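Side-chain contacts in nucleoporin NUP170 (Chaetomium thermophilum, PDB 5HAX), which is a nucleoporin that probably serves as a structural scaffold component in the inner ring of the nuclear pore complex: residues A[270-273]-A[274-277]; A[24-27]-A[28-31]. One frame throughout, in Å; residues are numbered along the deposited sequence.

Contact 1: residues A[270-273]-A[274-277]; sequences KTSC and LRDF. With PO4 (phosphate ion), chain D.
Early in helix 270-279, S272 and R275 stand one turn apart and share a phosphate ion, probably from the crystallisation liquor. R275 sends CG anti to the backbone N (chi1 -177°) and then bends at chi3 (39°), which folds the guanidinium back along the helix. Its NE and NH2 both give a hydrogen bond to phosphate O1, the latter at 2.9 Å, and the phosphorus lies in the guanidinium plane at this edge. The S272 hydroxyl donates to the same oxygen (OG to O1, 3.0 Å), so three donors converge on one acceptor, and K268 adds its amine to S272 OG.

T271 lines another side of the arginine. Its O lies 3.8 Å above one guanidinium face, displaced toward the rim, while still accepting R275 N at 2.8 Å; its CG2 reaches R275 NH1 at 3.5 Å. One residue back, K270 and L274 run side by side in the same direction, K270 CG to L274 CD1 3.7 Å, and the lysine amine ends on the carbonyls of D289 and T291.

The helix follows strand 263-268 and leans on strand 341-348: D276 OD1 takes a salt bridge from K268 and a hydrogen bond from the amide of L344, while F277 packs on L344 and meets F287 edge-to-face.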
# COMPACT_ATOMS: atom_id res chain seq x y z
N LYS A 270 2.05 -24.66 -16.88
CA LYS A 270 2.49 -23.70 -17.88
C LYS A 270 1.83 -23.95 -19.23
O LYS A 270 1.58 -23.00 -19.98
CB LYS A 270 4.02 -23.75 -18.01
CG LYS A 270 4.56 -22.87 -19.12
CD LYS A 270 6.06 -22.63 -18.99
CE LYS A 270 6.84 -23.92 -18.87
NZ LYS A 270 8.30 -23.69 -19.01
N THR A 271 1.54 -25.21 -19.55
CA THR A 271 0.85 -25.52 -20.80
C THR A 271 -0.52 -24.85 -20.85
O THR A 271 -0.92 -24.32 -21.90
CB THR A 271 0.71 -27.03 -20.96
OG1 THR A 271 2.00 -27.64 -20.92
CG2 THR A 271 0.02 -27.38 -22.27
N SER A 272 -1.25 -24.88 -19.74
CA SER A 272 -2.56 -24.24 -19.70
C SER A 272 -2.44 -22.74 -19.89
O SER A 272 -3.20 -22.14 -20.67
CB SER A 272 -3.25 -24.57 -18.37
OG SER A 272 -4.52 -23.96 -18.29
N CYS A 273 -1.50 -22.11 -19.19
CA CYS A 273 -1.23 -20.69 -19.41
C CYS A 273 -0.91 -20.41 -20.87
O CYS A 273 -1.41 -19.44 -21.45
CB CYS A 273 -0.08 -20.23 -18.52
SG CYS A 273 -0.49 -20.09 -16.76
N LEU A 274 -0.07 -21.25 -21.48
CA LEU A 274 0.31 -21.04 -22.87
C LEU A 274 -0.87 -21.23 -23.81
O LEU A 274 -0.96 -20.55 -24.84
CB LEU A 274 1.44 -22.00 -23.25
CG LEU A 274 2.81 -21.64 -22.67
CD1 LEU A 274 3.76 -22.83 -22.72
CD2 LEU A 274 3.41 -20.46 -23.43
N ARG A 275 -1.78 -22.15 -23.49
CA ARG A 275 -2.97 -22.34 -24.32
C ARG A 275 -3.88 -21.11 -24.26
O ARG A 275 -4.36 -20.63 -25.29
CB ARG A 275 -3.71 -23.60 -23.89
CG ARG A 275 -4.92 -23.92 -24.75
CD ARG A 275 -5.35 -25.37 -24.61
NE ARG A 275 -5.25 -25.85 -23.23
CZ ARG A 275 -4.26 -26.60 -22.76
NH1 ARG A 275 -3.26 -26.99 -23.56
NH2 ARG A 275 -4.26 -26.98 -21.49
N ASP A 276 -4.12 -20.59 -23.05
CA ASP A 276 -4.85 -19.33 -22.93
C ASP A 276 -4.18 -18.24 -23.75
O ASP A 276 -4.84 -17.50 -24.49
CB ASP A 276 -4.92 -18.90 -21.46
CG ASP A 276 -5.69 -19.88 -20.60
OD1 ASP A 276 -5.54 -19.82 -19.35
OD2 ASP A 276 -6.45 -20.70 -21.15
N PHE A 277 -2.85 -18.13 -23.62
CA PHE A 277 -2.11 -17.10 -24.33
C PHE A 277 -2.28 -17.23 -25.84
O PHE A 277 -2.38 -16.22 -26.55
CB PHE A 277 -0.64 -17.18 -23.94
CG PHE A 277 0.22 -16.10 -24.52
CD1 PHE A 277 -0.04 -14.77 -24.23
CD2 PHE A 277 1.30 -16.41 -25.32
CE1 PHE A 277 0.76 -13.77 -24.76
CE2 PHE A 277 2.10 -15.41 -25.85
CZ PHE A 277 1.82 -14.09 -25.56
P PO4 D . -7.45 -25.78 -19.77
O1 PO4 D . -6.26 -25.11 -20.43
O2 PO4 D . -6.98 -26.60 -18.59
O3 PO4 D . -8.12 -26.68 -20.78
O4 PO4 D . -8.42 -24.72 -19.31

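Contact 2: residues A[24-27]-A[28-31]; sequences PDLD and SYCR. With EDO (1,2-ethanediol), chain G.
D25 holds CG between its backbone N and carbonyl carbon (chi1 57°), and this turns the carboxylate over the start of the short helix 26-29, where it meets S28. The serine hydroxyl donates to it, OG to D25 OD2 2.7 Å, arriving from above the carboxylate plane, 41° out of it. S28 OG also lies 2.9 Å from D25 OD1, close to both carboxylate oxygens. S28 N donates to D25 O at 2.9 Å, so side chain and backbone tie the same two residues together. Without the carboxylate, as with an alanine here, the S28 hydroxyl would probably lose its partner and be free to turn, with S28 N to D25 O still linking the two residues.

Y29 adopts the same kind of first torsion (chi1 67°), which lays its ring back across L26. The L26 CA makes an off-centre CH-pi contact, 4.3 Å from the ring centroid, and L26 CD1 crosses to the phenol end, 3.3 Å from Y29 OH. The same methyl also touches C30 SG, at 3.9 Å. L26 O lies over one ring face toward its rim and accepts C30 N at 3.0 Å nearly in line with its C=O, and a weak bond from Y29 N.

L26 and C30 rest on L307 of strand 307-313, and P24 and Y29 on I414 of helix 411-416. The D27 carboxylate accepts the amides of K306 and L307, while R31 NH2 donates to the carbonyls of S421 and L423. Within 24-31 no amide bonds to the carbonyls of D27 and C30; these take the hydroxyls of an ethanediol, probably from the crystallisation liquor, its O1 lying 2.6 Å from D27 O, which is consistent with a helix that ends after about one turn.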
# COMPACT_ATOMS: atom_id res chain seq x y z
N PRO A 24 -11.48 4.15 -11.70
CA PRO A 24 -11.66 2.82 -12.30
C PRO A 24 -11.00 1.71 -11.51
O PRO A 24 -9.89 1.85 -11.00
CB PRO A 24 -11.02 2.98 -13.69
CG PRO A 24 -11.11 4.43 -13.98
CD PRO A 24 -10.97 5.13 -12.67
N ASP A 25 -11.69 0.57 -11.43
CA ASP A 25 -11.15 -0.63 -10.82
C ASP A 25 -10.20 -1.33 -11.78
O ASP A 25 -10.22 -1.11 -13.00
CB ASP A 25 -12.27 -1.58 -10.40
CG ASP A 25 -13.17 -1.96 -11.56
OD1 ASP A 25 -12.95 -3.02 -12.17
OD2 ASP A 25 -14.10 -1.19 -11.87
N LEU A 26 -9.35 -2.20 -11.22
CA LEU A 26 -8.31 -2.85 -12.00
C LEU A 26 -8.90 -3.65 -13.16
O LEU A 26 -8.37 -3.61 -14.28
CB LEU A 26 -7.47 -3.76 -11.11
CG LEU A 26 -6.26 -4.41 -11.77
CD1 LEU A 26 -5.18 -3.36 -12.01
CD2 LEU A 26 -5.72 -5.56 -10.94
N ASP A 27 -9.98 -4.40 -12.91
CA ASP A 27 -10.60 -5.20 -13.97
C ASP A 27 -11.01 -4.33 -15.16
O ASP A 27 -11.07 -4.83 -16.29
CB ASP A 27 -11.83 -5.94 -13.44
CG ASP A 27 -11.48 -7.05 -12.47
OD1 ASP A 27 -12.37 -7.47 -11.70
OD2 ASP A 27 -10.32 -7.51 -12.47
N SER A 28 -11.29 -3.05 -14.92
CA SER A 28 -11.87 -2.21 -15.96
C SER A 28 -10.83 -1.69 -16.95
O SER A 28 -11.16 -1.47 -18.12
CB SER A 28 -12.60 -1.02 -15.33
OG SER A 28 -13.67 -1.47 -14.51
N TYR A 29 -9.58 -1.49 -16.51
CA TYR A 29 -8.52 -1.07 -17.41
C TYR A 29 -7.49 -2.17 -17.67
O TYR A 29 -6.50 -1.92 -18.35
CB TYR A 29 -7.83 0.21 -16.89
CG TYR A 29 -7.04 0.11 -15.61
CD1 TYR A 29 -7.59 0.51 -14.39
CD2 TYR A 29 -5.72 -0.33 -15.61
CE1 TYR A 29 -6.86 0.44 -13.22
CE2 TYR A 29 -4.99 -0.39 -14.44
CZ TYR A 29 -5.56 -0.01 -13.25
OH TYR A 29 -4.82 -0.07 -12.09
N CYS A 30 -7.72 -3.38 -17.15
CA CYS A 30 -6.96 -4.56 -17.54
C CYS A 30 -7.91 -5.59 -18.12
O CYS A 30 -7.90 -6.76 -17.71
CB CYS A 30 -6.19 -5.13 -16.34
SG CYS A 30 -4.81 -4.12 -15.78
N ARG A 31 -8.75 -5.16 -19.06
CA ARG A 31 -9.70 -6.06 -19.68
C ARG A 31 -8.98 -7.09 -20.54
O ARG A 31 -7.81 -6.90 -20.90
CB ARG A 31 -10.70 -5.27 -20.53
CG ARG A 31 -11.71 -4.47 -19.74
CD ARG A 31 -12.48 -3.53 -20.64
NE ARG A 31 -11.61 -2.48 -21.18
CZ ARG A 31 -11.89 -1.74 -22.24
NH1 ARG A 31 -13.03 -1.92 -22.90
NH2 ARG A 31 -11.03 -0.82 -22.65
C1 EDO G . -10.96 -8.61 -16.04
O1 EDO G . -11.21 -7.42 -16.81
C2 EDO G . -10.32 -9.66 -16.94
O2 EDO G . -9.16 -9.11 -17.57

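In the fold
From the N terminus the chain leaves helix 5-20 and meets contact 2 first, a single turn that leads into strand 33-35. That strand pairs in parallel with strand 341-348, a partner more than 300 residues further along the sequence, consistent with N-terminal strands completing blades of the beta-propeller. Contact 1 comes much later, on the connection from strand 263-268 of one blade to strand 293-298 of the next. Both are local and lie in series, neither nesting nor crossing. Their centres are 22 Å apart and their nearest atoms about 12 Å, yet both lean on the same sheet, contact 2 at L307 and contact 1 at L344.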